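Local coordinates for NOL1/NOP2/sun family protein (PDB 3M4X) that probably methylates ribosomal RNA, as an RsmF-like member of the NOL1/NOP2/sun family of S-adenosylmethionine-dependent RNA methyltransferases, at residues 15-19 against 237-241; 242-246 against 296-300; 329-333 against 377-382; 369-374 against 385-391; 419-425 against 438-444. All coordinates share one frame; numbering follows the deposited sequence.

Contact 1: residues 15-19 against 237-241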
# COMPACT_ATOMS: atom_id res chain seq x y z
N LYS A 15 11.82 -20.07 -24.85
CA LYS A 15 10.63 -19.24 -25.07
C LYS A 15 11.06 -17.83 -25.46
O LYS A 15 10.63 -17.29 -26.48
CB LYS A 15 9.75 -19.22 -23.82
CG LYS A 15 8.42 -18.46 -23.95
CD LYS A 15 7.51 -18.78 -22.77
CE LYS A 15 6.12 -18.18 -22.93
NZ LYS A 15 6.15 -16.69 -22.88
N TYR A 16 11.96 -17.26 -24.66
CA TYR A 16 12.36 -15.87 -24.83
C TYR A 16 13.44 -15.62 -25.89
O TYR A 16 13.58 -14.50 -26.37
CB TYR A 16 12.72 -15.24 -23.47
CG TYR A 16 11.47 -14.93 -22.66
CD1 TYR A 16 10.98 -15.83 -21.73
CD2 TYR A 16 10.75 -13.75 -22.87
CE1 TYR A 16 9.82 -15.56 -21.00
CE2 TYR A 16 9.58 -13.47 -22.15
CZ TYR A 16 9.12 -14.39 -21.21
OH TYR A 16 7.98 -14.14 -20.49
N ARG A 17 14.19 -16.66 -26.25
CA ARG A 17 15.00 -16.62 -27.46
C ARG A 17 14.11 -16.34 -28.67
O ARG A 17 14.36 -15.43 -29.46
CB ARG A 17 15.72 -17.95 -27.69
CG ARG A 17 16.97 -18.12 -26.89
CD ARG A 17 18.01 -18.90 -27.68
NE ARG A 17 19.23 -19.10 -26.91
CZ ARG A 17 19.53 -20.23 -26.27
NH1 ARG A 17 18.69 -21.26 -26.31
NH2 ARG A 17 20.67 -20.33 -25.60
N LEU A 18 13.05 -17.13 -28.81
CA LEU A 18 12.09 -16.93 -29.89
C LEU A 18 11.34 -15.59 -29.82
O LEU A 18 11.14 -14.94 -30.85
CB LEU A 18 11.08 -18.08 -29.94
CG LEU A 18 11.61 -19.44 -30.43
CD1 LEU A 18 10.50 -20.47 -30.38
CD2 LEU A 18 12.18 -19.33 -31.84
N LEU A 19 10.91 -15.20 -28.63
CA LEU A 19 10.12 -13.98 -28.47
C LEU A 19 10.94 -12.72 -28.73
O LEU A 19 10.46 -11.77 -29.34
CB LEU A 19 9.52 -13.88 -27.06
CG LEU A 19 8.04 -14.15 -26.79
CD1 LEU A 19 7.19 -14.39 -28.06
CD2 LEU A 19 7.92 -15.30 -25.79
N PHE A 237 7.07 -11.42 -17.49
CA PHE A 237 7.29 -10.96 -18.86
C PHE A 237 6.35 -11.61 -19.86
O PHE A 237 6.20 -11.13 -20.99
CB PHE A 237 8.75 -11.23 -19.28
CG PHE A 237 9.78 -10.58 -18.39
CD1 PHE A 237 10.57 -11.35 -17.55
CD2 PHE A 237 9.94 -9.20 -18.39
CE1 PHE A 237 11.52 -10.75 -16.72
CE2 PHE A 237 10.87 -8.60 -17.56
CZ PHE A 237 11.67 -9.37 -16.73
N ALA A 238 5.71 -12.70 -19.47
CA ALA A 238 4.93 -13.50 -20.42
C ALA A 238 3.82 -12.72 -21.11
O ALA A 238 3.02 -12.06 -20.44
CB ALA A 238 4.38 -14.76 -19.75
N PRO A 239 3.77 -12.79 -22.45
CA PRO A 239 2.63 -12.26 -23.20
C PRO A 239 1.34 -12.84 -22.67
O PRO A 239 0.35 -12.11 -22.58
CB PRO A 239 2.88 -12.78 -24.63
CG PRO A 239 4.41 -12.88 -24.70
CD PRO A 239 4.84 -13.32 -23.33
N GLU A 240 1.33 -14.13 -22.33
CA GLU A 240 0.10 -14.79 -21.90
C GLU A 240 -0.55 -14.07 -20.72
O GLU A 240 -1.76 -14.10 -20.58
CB GLU A 240 0.33 -16.27 -21.59
CG GLU A 240 0.73 -17.13 -22.80
CD GLU A 240 2.22 -17.00 -23.15
OE1 GLU A 240 2.95 -16.27 -22.46
OE2 GLU A 240 2.65 -17.64 -24.13
N GLU A 241 0.26 -13.41 -19.89
CA GLU A 241 -0.24 -12.73 -18.70
C GLU A 241 -0.34 -11.21 -18.83
O GLU A 241 -0.88 -10.55 -17.95
CB GLU A 241 0.63 -13.08 -17.49
CG GLU A 241 0.62 -14.55 -17.19
CD GLU A 241 1.72 -14.94 -16.26
OE1 GLU A 241 2.75 -15.46 -16.76
OE2 GLU A 241 1.57 -14.73 -15.05
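Lys15 NZ donates to Glu240 OE1 at 3.3 Å, forming a salt bridge. The carboxylate uses the syn lone pair of OE1, on the side of its other oxygen. The lysine chain is extended as far as its last torsion, where it bends (chi4 -67°). This turn also brings NZ to 3.6 Å from Pro239 CD. Glu240 reaches in from the opposite direction, its chain bent at chi2 (80°).

Tyr16 packs beside the salt bridge. Its side chain crosses that of Phe237 at about a right angle, with Tyr16 CZ 3.7 Å from Phe237 CB. The hydroxyl comes up to the peptide between Phe237 and Ala238, but its angle to Ala238 N is too poor for a hydrogen bond. Its polar partner is Glu188, through a weak bond to the same oxygen that accepts from Phe237 N. The Phe237 ring leads away from the helix, to Phe27 and Trp286. Leu19 CG lies 4.4 Å from Pro239 CG, a looser touch at the margin.

The contact is an interdomain seam. It joins helix 10-20 of the RsmF-type N-terminal domain to the loop that follows strand 228-234 of the Rossmann-like methyltransferase domain.

Contact 2: residues 242-246 against 296-300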
# COMPACT_ATOMS: atom_id res chain seq x y z
N ASN A 242 0.17 -10.68 -19.93
CA ASN A 242 0.22 -9.25 -20.14
C ASN A 242 -0.64 -8.82 -21.33
O ASN A 242 -1.84 -8.56 -21.18
CB ASN A 242 1.67 -8.79 -20.33
CG ASN A 242 2.55 -9.12 -19.12
OD1 ASN A 242 3.78 -9.13 -19.22
ND2 ASN A 242 1.93 -9.39 -17.98
N GLU A 243 -0.05 -8.74 -22.52
CA GLU A 243 -0.80 -8.29 -23.70
C GLU A 243 -2.03 -9.16 -24.00
O GLU A 243 -3.02 -8.66 -24.53
CB GLU A 243 0.08 -8.25 -24.96
CG GLU A 243 1.14 -7.17 -24.99
CD GLU A 243 2.44 -7.60 -24.32
OE1 GLU A 243 2.47 -8.70 -23.73
OE2 GLU A 243 3.44 -6.84 -24.38
N GLU A 244 -1.97 -10.45 -23.69
CA GLU A 244 -3.09 -11.32 -24.01
C GLU A 244 -4.24 -11.10 -23.03
O GLU A 244 -5.40 -11.15 -23.42
CB GLU A 244 -2.68 -12.80 -24.10
CG GLU A 244 -1.82 -13.11 -25.32
CD GLU A 244 -1.49 -14.61 -25.47
OE1 GLU A 244 -2.26 -15.44 -24.95
OE2 GLU A 244 -0.46 -14.94 -26.10
N ILE A 245 -3.90 -10.83 -21.76
CA ILE A 245 -4.88 -10.43 -20.76
C ILE A 245 -5.59 -9.11 -21.12
O ILE A 245 -6.81 -9.01 -21.02
CB ILE A 245 -4.25 -10.31 -19.36
CG1 ILE A 245 -4.05 -11.70 -18.75
CG2 ILE A 245 -5.13 -9.48 -18.43
CD1 ILE A 245 -5.33 -12.53 -18.69
N ILE A 246 -4.82 -8.11 -21.54
CA ILE A 246 -5.40 -6.84 -21.99
C ILE A 246 -6.29 -6.99 -23.23
O ILE A 246 -7.32 -6.32 -23.35
CB ILE A 246 -4.33 -5.77 -22.24
CG1 ILE A 246 -3.37 -5.67 -21.05
CG2 ILE A 246 -4.98 -4.42 -22.50
CD1 ILE A 246 -4.08 -5.35 -19.76
N PHE A 296 4.85 -5.30 -15.89
CA PHE A 296 3.91 -4.91 -16.93
C PHE A 296 2.79 -4.13 -16.25
O PHE A 296 2.30 -4.54 -15.21
CB PHE A 296 3.35 -6.17 -17.60
CG PHE A 296 2.30 -5.90 -18.62
CD1 PHE A 296 2.65 -5.49 -19.90
CD2 PHE A 296 0.95 -6.08 -18.31
CE1 PHE A 296 1.67 -5.26 -20.86
CE2 PHE A 296 -0.03 -5.85 -19.27
CZ PHE A 296 0.33 -5.44 -20.54
N VAL A 297 2.40 -3.00 -16.84
CA VAL A 297 1.26 -2.24 -16.33
C VAL A 297 0.36 -1.72 -17.44
O VAL A 297 0.84 -1.30 -18.48
CB VAL A 297 1.68 -1.01 -15.48
CG1 VAL A 297 0.43 -0.38 -14.86
CG2 VAL A 297 2.60 -1.44 -14.39
N ALA A 298 -0.95 -1.71 -17.18
CA ALA A 298 -1.92 -1.18 -18.12
C ALA A 298 -3.01 -0.40 -17.37
O ALA A 298 -3.41 -0.77 -16.27
CB ALA A 298 -2.53 -2.32 -18.95
N LYS A 299 -3.46 0.70 -17.96
CA LYS A 299 -4.58 1.45 -17.40
C LYS A 299 -5.76 1.45 -18.37
O LYS A 299 -5.59 1.77 -19.54
CB LYS A 299 -4.19 2.89 -17.07
CG LYS A 299 -5.32 3.71 -16.48
CD LYS A 299 -4.83 5.06 -15.92
CE LYS A 299 -4.33 5.95 -17.03
NZ LYS A 299 -4.08 7.35 -16.61
N LEU A 300 -6.95 1.11 -17.89
CA LEU A 300 -8.14 1.06 -18.73
C LEU A 300 -9.29 1.82 -18.11
O LEU A 300 -9.36 1.96 -16.89
CB LEU A 300 -8.57 -0.40 -18.96
CG LEU A 300 -7.48 -1.25 -19.62
CD1 LEU A 300 -6.80 -2.15 -18.58
CD2 LEU A 300 -8.06 -2.07 -20.77
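The Asn242 side chain lies flat over one face of the Phe296 ring. The amide and ring planes are only 6° apart, so the two groups stack. Asn242 CB sits above the centre of the ring, and the amide carries on past the ring's root, with OD1 3.4 Å from Phe296 CB and ND2 3.5 Å from Phe296 CD2. The two side chains slide past each other in opposite directions. At the ring edge, in its plane, Ile246 CG1 meets Phe296 CZ at 3.7 Å.

Phe296 has CG anti to its backbone N (chi1 176°), which sends the ring out from the strand toward the helix start. Asn242 occupies the N-cap position of helix 243-252, but its side chain makes no capping bond; the amide stacks on the ring instead. Asn242 O does accept from Ile246 N, at 3.0 Å.

Ile246 serves three strand residues. Beyond its contact with Phe296, CD1 presses on Ala298 CB at 3.5 Å, which is tight, and CG2 reaches Leu300 CD2 at 4.2 Å. Glu243 passes near the ring, but its carboxylate belongs to Arg284, by a salt bridge, and to Arg270 N.

Strand 295-302 pairs antiparallel with 228-234 on one side and with 255-258 and 283-285 on the other. It is the inserted reversed strand of a class I methyltransferase sheet. Helix 243-252 links strands 228-234 and 255-258 and covers the face that carries Phe296, Ala298 and Leu300. Ile245, on helix 243-252, turns to the neighbouring helix 205-222. On the opposite face of the sheet Val297 packs against helix 95-101.

Contact 3: residues 329-333 against 377-382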
# COMPACT_ATOMS: atom_id res chain seq x y z
N LEU A 329 -15.92 9.43 28.28
CA LEU A 329 -14.49 9.15 28.22
C LEU A 329 -13.79 9.74 26.98
O LEU A 329 -12.77 10.42 27.11
CB LEU A 329 -14.25 7.64 28.32
CG LEU A 329 -13.90 7.11 29.72
CD1 LEU A 329 -14.69 7.81 30.78
CD2 LEU A 329 -14.10 5.61 29.80
N TRP A 330 -14.34 9.47 25.79
CA TRP A 330 -13.69 9.90 24.55
C TRP A 330 -13.71 11.40 24.39
O TRP A 330 -12.77 12.00 23.86
CB TRP A 330 -14.35 9.25 23.32
CG TRP A 330 -14.10 9.98 22.02
CD1 TRP A 330 -15.01 10.73 21.31
CD2 TRP A 330 -12.87 10.05 21.27
NE1 TRP A 330 -14.42 11.24 20.17
CE2 TRP A 330 -13.10 10.84 20.13
CE3 TRP A 330 -11.59 9.51 21.46
CZ2 TRP A 330 -12.11 11.11 19.19
CZ3 TRP A 330 -10.61 9.78 20.53
CH2 TRP A 330 -10.87 10.57 19.40
N THR A 331 -14.79 12.01 24.85
CA THR A 331 -14.95 13.44 24.70
C THR A 331 -13.91 14.15 25.56
O THR A 331 -13.30 15.13 25.12
CB THR A 331 -16.40 13.89 25.04
OG1 THR A 331 -17.29 13.37 24.04
CG2 THR A 331 -16.51 15.41 25.07
N GLU A 332 -13.69 13.64 26.76
CA GLU A 332 -12.65 14.18 27.62
C GLU A 332 -11.35 14.17 26.85
O GLU A 332 -10.79 15.23 26.56
CB GLU A 332 -12.51 13.34 28.89
CG GLU A 332 -13.84 12.88 29.47
CD GLU A 332 -13.91 13.00 30.97
OE1 GLU A 332 -12.85 13.20 31.61
OE2 GLU A 332 -15.03 12.90 31.52
N PHE A 333 -10.88 12.98 26.49
CA PHE A 333 -9.60 12.84 25.80
C PHE A 333 -9.52 13.74 24.58
O PHE A 333 -8.54 14.47 24.39
CB PHE A 333 -9.31 11.39 25.38
CG PHE A 333 -8.10 11.26 24.51
CD1 PHE A 333 -6.84 11.16 25.07
CD2 PHE A 333 -8.21 11.29 23.13
CE1 PHE A 333 -5.71 11.09 24.28
CE2 PHE A 333 -7.09 11.21 22.33
CZ PHE A 333 -5.84 11.11 22.91
N PHE A 377 -10.96 1.41 25.11
CA PHE A 377 -11.54 1.62 26.41
C PHE A 377 -11.10 0.50 27.33
O PHE A 377 -10.98 -0.65 26.91
CB PHE A 377 -13.06 1.63 26.31
CG PHE A 377 -13.61 2.74 25.47
CD1 PHE A 377 -14.14 2.48 24.21
CD2 PHE A 377 -13.63 4.05 25.95
CE1 PHE A 377 -14.66 3.50 23.44
CE2 PHE A 377 -14.15 5.07 25.19
CZ PHE A 377 -14.66 4.80 23.93
N LYS A 378 -10.83 0.84 28.59
CA LYS A 378 -10.53 -0.17 29.58
C LYS A 378 -11.27 0.13 30.88
O LYS A 378 -12.34 0.75 30.87
CB LYS A 378 -9.02 -0.30 29.81
CG LYS A 378 -8.28 -0.85 28.60
CD LYS A 378 -6.89 -1.35 28.97
CE LYS A 378 -6.18 -1.91 27.75
NZ LYS A 378 -4.84 -2.48 28.10
N LYS A 379 -10.69 -0.31 31.99
CA LYS A 379 -11.27 -0.06 33.31
C LYS A 379 -11.42 1.44 33.56
O LYS A 379 -10.45 2.12 33.89
CB LYS A 379 -10.40 -0.72 34.38
CG LYS A 379 -9.22 -1.49 33.78
CD LYS A 379 -8.71 -2.59 34.70
CE LYS A 379 -7.67 -3.44 33.99
NZ LYS A 379 -7.27 -4.63 34.79
N ASN A 380 -12.64 1.94 33.38
CA ASN A 380 -12.97 3.35 33.62
C ASN A 380 -12.08 4.34 32.87
O ASN A 380 -11.89 5.47 33.32
CB ASN A 380 -12.92 3.66 35.12
CG ASN A 380 -13.77 2.72 35.95
OD1 ASN A 380 -14.76 2.17 35.47
ND2 ASN A 380 -13.38 2.53 37.21
N ARG A 381 -11.55 3.94 31.72
CA ARG A 381 -10.58 4.77 31.01
C ARG A 381 -10.58 4.56 29.49
O ARG A 381 -10.94 3.49 28.99
CB ARG A 381 -9.18 4.48 31.55
CG ARG A 381 -8.75 3.05 31.29
CD ARG A 381 -7.43 2.69 31.94
NE ARG A 381 -7.14 1.27 31.73
CZ ARG A 381 -6.19 0.59 32.35
NH1 ARG A 381 -5.41 1.20 33.23
NH2 ARG A 381 -6.01 -0.70 32.09
N PHE A 382 -10.18 5.61 28.78
CA PHE A 382 -9.89 5.52 27.36
C PHE A 382 -8.39 5.69 27.11
O PHE A 382 -7.78 6.60 27.66
CB PHE A 382 -10.66 6.57 26.57
CG PHE A 382 -10.25 6.67 25.13
CD1 PHE A 382 -10.82 5.85 24.17
CD2 PHE A 382 -9.27 7.58 24.73
CE1 PHE A 382 -10.43 5.94 22.84
CE2 PHE A 382 -8.89 7.67 23.41
CZ PHE A 382 -9.46 6.85 22.46
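Phe382 is the ring on which Trp330 and Phe333 converge, and each meets it differently. Trp330 turns the edge of its six-membered ring toward the face of Phe382 in an offset edge-to-face pair. The planes stand at 73° and Trp330 CE3 is 3.6 Å from Phe382 CZ. These side chains lie side by side and point the same way. Phe333 meets Phe382 obliquely, with planes at 51°. Phe382 CE2 sits over one face of the Phe333 ring, nearer its rim, and 3.7 Å from Phe333 CD2. A chi1 of 171° carries the Phe382 ring away from its own N and toward the helix, with both partners on the same side of its plane.

Phe377, one strand across in the hairpin, extends the cluster. Phe382 CD1 lies over a face of its ring, and Leu329 CB comes to its edge, 4.1 Å from Phe377 CE2. Leu329 CB is equally close to Phe382 CB, so this leucine bridges both phenylalanines. Its CD2 reaches on to the turn, 3.6 Å from Arg381 N. That turn, Lys378 to Arg381, is type II, with Asn380 at its positive-phi position. Lys378 N bonds Arg381 O at 2.7 Å; the turn's own bond, Arg381 N to Lys378 O, is weak. No hydrogen bond crosses between the segments; the contact is apolar and aromatic.

Helix 324-336 thus packs on the end of the hairpin made by strands 372-378 and 381-384, neighbours in a four-stranded antiparallel sheet. Leu352 of strand 351-355 touches Trp330, Phe377 and Phe382 alike, and Met322 meets Trp330 and Phe377.

Contact 4: residues 369-374 against 385-391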
# COMPACT_ATOMS: atom_id res chain seq x y z
N ARG A 369 -9.09 -4.10 9.50
CA ARG A 369 -8.87 -2.72 9.90
C ARG A 369 -9.99 -1.85 9.37
O ARG A 369 -10.25 -1.83 8.17
CB ARG A 369 -7.51 -2.24 9.39
CG ARG A 369 -7.11 -0.86 9.87
CD ARG A 369 -5.60 -0.73 9.96
NE ARG A 369 -5.28 -0.05 11.19
CZ ARG A 369 -4.59 -0.58 12.19
NH1 ARG A 369 -4.08 -1.79 12.08
NH2 ARG A 369 -4.39 0.14 13.28
N THR A 370 -10.66 -1.12 10.27
CA THR A 370 -11.84 -0.35 9.89
C THR A 370 -11.64 1.15 10.07
O THR A 370 -12.17 1.75 11.00
CB THR A 370 -13.07 -0.79 10.73
OG1 THR A 370 -13.28 -2.20 10.56
CG2 THR A 370 -14.31 -0.06 10.30
N GLY A 371 -10.86 1.76 9.17
CA GLY A 371 -10.60 3.18 9.27
C GLY A 371 -9.48 3.51 10.25
O GLY A 371 -8.45 2.83 10.29
N LEU A 372 -9.67 4.56 11.04
CA LEU A 372 -8.64 4.96 11.98
C LEU A 372 -8.96 4.42 13.37
O LEU A 372 -10.00 4.74 13.95
CB LEU A 372 -8.47 6.48 12.02
CG LEU A 372 -7.37 7.00 12.98
CD1 LEU A 372 -5.98 6.53 12.53
CD2 LEU A 372 -7.42 8.53 13.15
N HIS A 373 -8.05 3.61 13.88
CA HIS A 373 -8.14 3.12 15.25
C HIS A 373 -7.74 4.24 16.22
O HIS A 373 -6.58 4.64 16.28
CB HIS A 373 -7.20 1.92 15.41
CG HIS A 373 -7.17 1.36 16.79
ND1 HIS A 373 -8.27 1.38 17.62
CD2 HIS A 373 -6.18 0.75 17.48
CE1 HIS A 373 -7.95 0.81 18.77
NE2 HIS A 373 -6.69 0.42 18.71
N LEU A 374 -8.71 4.75 16.98
CA LEU A 374 -8.48 5.91 17.84
C LEU A 374 -7.90 5.53 19.20
O LEU A 374 -7.08 6.26 19.76
CB LEU A 374 -9.77 6.71 18.02
CG LEU A 374 -10.32 7.40 16.77
CD1 LEU A 374 -11.69 7.98 17.02
CD2 LEU A 374 -9.38 8.47 16.25
N SER A 385 -4.46 5.38 20.76
CA SER A 385 -3.76 4.30 20.07
C SER A 385 -2.48 4.75 19.36
O SER A 385 -2.26 5.93 19.09
CB SER A 385 -4.67 3.69 19.02
OG SER A 385 -4.92 4.66 18.01
N TYR A 386 -1.66 3.75 19.06
CA TYR A 386 -0.48 3.90 18.23
C TYR A 386 -0.89 4.46 16.87
O TYR A 386 -0.24 5.36 16.34
CB TYR A 386 0.17 2.53 18.07
CG TYR A 386 1.52 2.50 17.39
CD1 TYR A 386 2.59 3.22 17.90
CD2 TYR A 386 1.74 1.72 16.27
CE1 TYR A 386 3.84 3.17 17.30
CE2 TYR A 386 2.98 1.66 15.67
CZ TYR A 386 4.03 2.39 16.19
OH TYR A 386 5.27 2.35 15.60
N ALA A 387 -1.98 3.95 16.32
CA ALA A 387 -2.45 4.39 15.01
C ALA A 387 -2.69 5.90 14.99
O ALA A 387 -2.29 6.59 14.05
CB ALA A 387 -3.72 3.63 14.59
N LEU A 388 -3.36 6.39 16.03
CA LEU A 388 -3.71 7.80 16.12
C LEU A 388 -2.44 8.66 16.19
O LEU A 388 -2.30 9.65 15.46
CB LEU A 388 -4.62 8.05 17.33
CG LEU A 388 -4.97 9.51 17.65
CD1 LEU A 388 -5.51 10.22 16.44
CD2 LEU A 388 -5.96 9.59 18.79
N ALA A 389 -1.52 8.26 17.06
CA ALA A 389 -0.21 8.91 17.12
C ALA A 389 0.42 9.05 15.74
O ALA A 389 0.84 10.14 15.35
CB ALA A 389 0.73 8.14 18.06
N LEU A 390 0.47 7.94 15.00
CA LEU A 390 1.13 7.90 13.68
C LEU A 390 0.32 8.52 12.53
O LEU A 390 0.85 8.67 11.43
CB LEU A 390 1.54 6.47 13.34
CG LEU A 390 2.95 6.12 13.85
CD1 LEU A 390 3.06 6.29 15.37
CD2 LEU A 390 3.36 4.73 13.44
N ALA A 391 -0.93 8.90 12.79
CA ALA A 391 -1.74 9.63 11.81
C ALA A 391 -1.82 11.12 12.11
O ALA A 391 -2.58 11.85 11.48
CB ALA A 391 -3.14 9.05 11.74
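Ser385 grips the end of the 369-374 segment with both backbone and side chain, and this is the tight part of the contact. Ser385 OG donates to His373 O; the modelled length of 2.4 Å is doubtfully short. The same OG accepts from Leu388 N at 3.1 Å, the N-cap bond of helix 386-390. Chi1 of 66° places OG between the backbone N and the carbonyl carbon, where it can meet both His373 O and Leu388 N. Ser385 N donates to Leu374 O at 2.9 Å, from above the carbonyl plane. Ser385 CB lies over one face of the His373 imidazole, toward its rim, as a CH-pi contact. Ala387 CB packs close by, 3.5 Å from His373 O.

Farther along the helix the packing is looser and mainly apolar. Leu372 CD1 is 3.9 Å from Ala391 CB. Leu372 and Leu388 cross at about a right angle, with Leu372 CD2 4.2 Å from Leu388 CD1. His373 and Ala391 are partly exposed. Arg369 brings the edge of its guanidinium to Ala387 CB, with NH2 3.8 Å away, but its charge is taken by Glu151.

The axes of strand 372-374 and helix 386-390 make an angle of 113°. The serine cap joins this strand to the helix start, and two strand carbonyls point at its donors, though the His373 bond length is uncertain. The positive end of the short helix probably helps.

Contact 5: residues 419-425 against 438-444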
# COMPACT_ATOMS: atom_id res chain seq x y z
N ARG A 419 10.85 12.42 32.59
CA ARG A 419 10.65 13.79 32.17
C ARG A 419 9.77 14.54 33.18
O ARG A 419 8.62 14.16 33.44
CB ARG A 419 10.02 13.86 30.76
CG ARG A 419 9.87 15.30 30.25
CD ARG A 419 11.21 15.89 29.82
NE ARG A 419 11.46 15.59 28.41
CZ ARG A 419 12.11 14.51 27.96
NH1 ARG A 419 12.60 13.62 28.81
NH2 ARG A 419 12.28 14.34 26.66
N ASP A 420 10.32 15.60 33.76
CA ASP A 420 9.60 16.35 34.77
C ASP A 420 8.23 16.81 34.27
O ASP A 420 8.12 17.39 33.19
CB ASP A 420 10.42 17.56 35.21
CG ASP A 420 11.56 17.17 36.13
OD1 ASP A 420 11.78 15.96 36.32
OD2 ASP A 420 12.23 18.09 36.65
N GLY A 421 7.20 16.55 35.08
CA GLY A 421 5.85 16.97 34.76
C GLY A 421 4.82 15.87 34.95
O GLY A 421 5.17 14.71 35.24
N ASN A 422 3.55 16.23 34.75
CA ASN A 422 2.41 15.34 35.04
C ASN A 422 1.27 15.52 34.03
O ASN A 422 0.10 15.59 34.40
CB ASN A 422 1.88 15.58 36.46
CG ASN A 422 0.98 14.46 36.95
OD1 ASN A 422 1.25 13.28 36.71
ND2 ASN A 422 -0.12 14.83 37.62
N GLN A 423 1.63 15.57 32.76
CA GLN A 423 0.73 16.05 31.72
C GLN A 423 -0.22 14.98 31.17
O GLN A 423 -1.14 15.29 30.41
CB GLN A 423 1.57 16.70 30.61
CG GLN A 423 0.82 17.64 29.70
CD GLN A 423 0.04 18.71 30.44
OE1 GLN A 423 0.48 19.24 31.47
NE2 GLN A 423 -1.13 19.04 29.92
N GLY A 424 -0.04 13.72 31.55
CA GLY A 424 -0.92 12.67 31.06
C GLY A 424 -0.55 12.24 29.64
O GLY A 424 0.64 12.15 29.31
N TRP A 425 -1.55 11.96 28.81
CA TRP A 425 -1.33 11.48 27.45
C TRP A 425 -0.57 12.48 26.60
O TRP A 425 -1.00 13.61 26.44
CB TRP A 425 -2.66 11.13 26.77
CG TRP A 425 -3.32 10.01 27.43
CD1 TRP A 425 -4.45 10.05 28.21
CD2 TRP A 425 -2.88 8.65 27.43
NE1 TRP A 425 -4.74 8.79 28.68
CE2 TRP A 425 -3.79 7.91 28.21
CE3 TRP A 425 -1.81 7.98 26.83
CZ2 TRP A 425 -3.67 6.54 28.41
CZ3 TRP A 425 -1.69 6.62 27.02
CH2 TRP A 425 -2.60 5.92 27.81
N GLY A 438 3.08 8.46 24.82
CA GLY A 438 3.50 8.15 26.17
C GLY A 438 2.45 8.70 27.12
O GLY A 438 1.56 9.45 26.71
N LYS A 439 2.53 8.33 28.40
CA LYS A 439 1.66 8.93 29.38
C LYS A 439 2.49 9.44 30.56
O LYS A 439 2.95 8.67 31.40
CB LYS A 439 0.56 7.97 29.83
CG LYS A 439 -0.57 8.68 30.61
CD LYS A 439 -1.44 7.70 31.36
CE LYS A 439 -2.56 8.42 32.06
NZ LYS A 439 -3.39 7.49 32.86
N GLN A 440 2.69 10.75 30.61
CA GLN A 440 3.52 11.34 31.62
C GLN A 440 2.81 11.42 32.98
O GLN A 440 1.88 12.21 33.17
CB GLN A 440 3.98 12.72 31.17
CG GLN A 440 4.90 13.42 32.16
CD GLN A 440 5.11 14.85 31.78
OE1 GLN A 440 4.17 15.54 31.37
NE2 GLN A 440 6.35 15.33 31.91
N VAL A 441 3.25 10.58 33.90
CA VAL A 441 2.62 10.45 35.20
C VAL A 441 3.66 10.66 36.30
O VAL A 441 4.45 9.76 36.59
CB VAL A 441 1.98 9.06 35.38
CG1 VAL A 441 1.16 9.02 36.68
CG2 VAL A 441 1.11 8.73 34.19
N LYS A 442 3.66 11.85 36.89
CA LYS A 442 4.53 12.15 38.02
C LYS A 442 6.03 12.06 37.69
O LYS A 442 6.81 11.49 38.46
CB LYS A 442 4.18 11.25 39.20
CG LYS A 442 3.73 11.98 40.45
CD LYS A 442 2.24 12.30 40.45
CE LYS A 442 1.81 12.87 41.80
NZ LYS A 442 0.35 13.15 41.91
N GLY A 443 6.43 12.64 36.56
CA GLY A 443 7.84 12.82 36.26
C GLY A 443 8.46 11.70 35.44
O GLY A 443 9.61 11.79 35.02
N THR A 444 7.71 10.64 35.23
CA THR A 444 8.18 9.57 34.37
C THR A 444 7.17 9.30 33.26
O THR A 444 5.96 9.20 33.51
CB THR A 444 8.44 8.27 35.14
OG1 THR A 444 7.23 7.52 35.25
CG2 THR A 444 9.03 8.55 36.52
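A classic beta bulge, Gln423 and Gly424 facing Gln440, fixes this loop onto the end of strand 433-441 in the PUA-like domain. Gly424 and Gln440 form a hydrogen-bonded antiparallel pair. Gly424 N donates to Gln440 O at 2.9 Å, in the carbonyl plane and on a lone pair. Gln440 N returns a bond to Gly424 O at 2.8 Å.

The Gln440 side chain then reaches toward the loop backbone, fully stretched from chi1 (-178°) through chi2. Its OE1 accepts from Gln423 N at 2.9 Å. Its NE2 donates to Arg419 O at 3.0 Å, and that oxygen lies close to the amide plane of the glutamine. Gly421 CA packs against the same NE2.

Farther out, Gly443 N bonds Gly421 O at 2.8 Å, and Arg419 N bonds Gly443 O. Asn422 OD1 accepts from Lys442 N, also at 2.8 Å. The Arg419 guanidinium leads away to Pro402 O and Glu407.

At the other end Lys439 runs over one face of the Trp425 indole. Lys439 CG sits above the centre of the six-membered ring, 4.0 Å from its centroid, as a CH-pi contact. Phe448 meets Trp425 edge-to-face.

The chemistry is mostly that of main-chain amides. The buried Gln440 carboxamide acts like an extra peptide group, and its two ends hold the loop where regular strand pairing stops.

Overall arrangement
Contacts 2 and 4 are buried, contacts 1 and 3 are partly buried, and contact 5 lies at the surface. Contacts 1 and 2 adjoin at the start of helix 243-252, where Pro239 O probably accepts from Glu244 N. Contacts 3 and 4 share strand 372-378, and their side chains touch where Trp330 meets Leu374. Contact 5 touches contact 3 through Trp425, which packs on Phe333, but stays about 7 Å (nearest atoms) from contact 4. Chemistry follows place: contacts 2 and 3 are apolar and ring-based, contact 1 adds a salt bridge between domains, contact 4 combines a helix cap with leucine packing, and contact 5 relies on hydrogen bonds between amide groups.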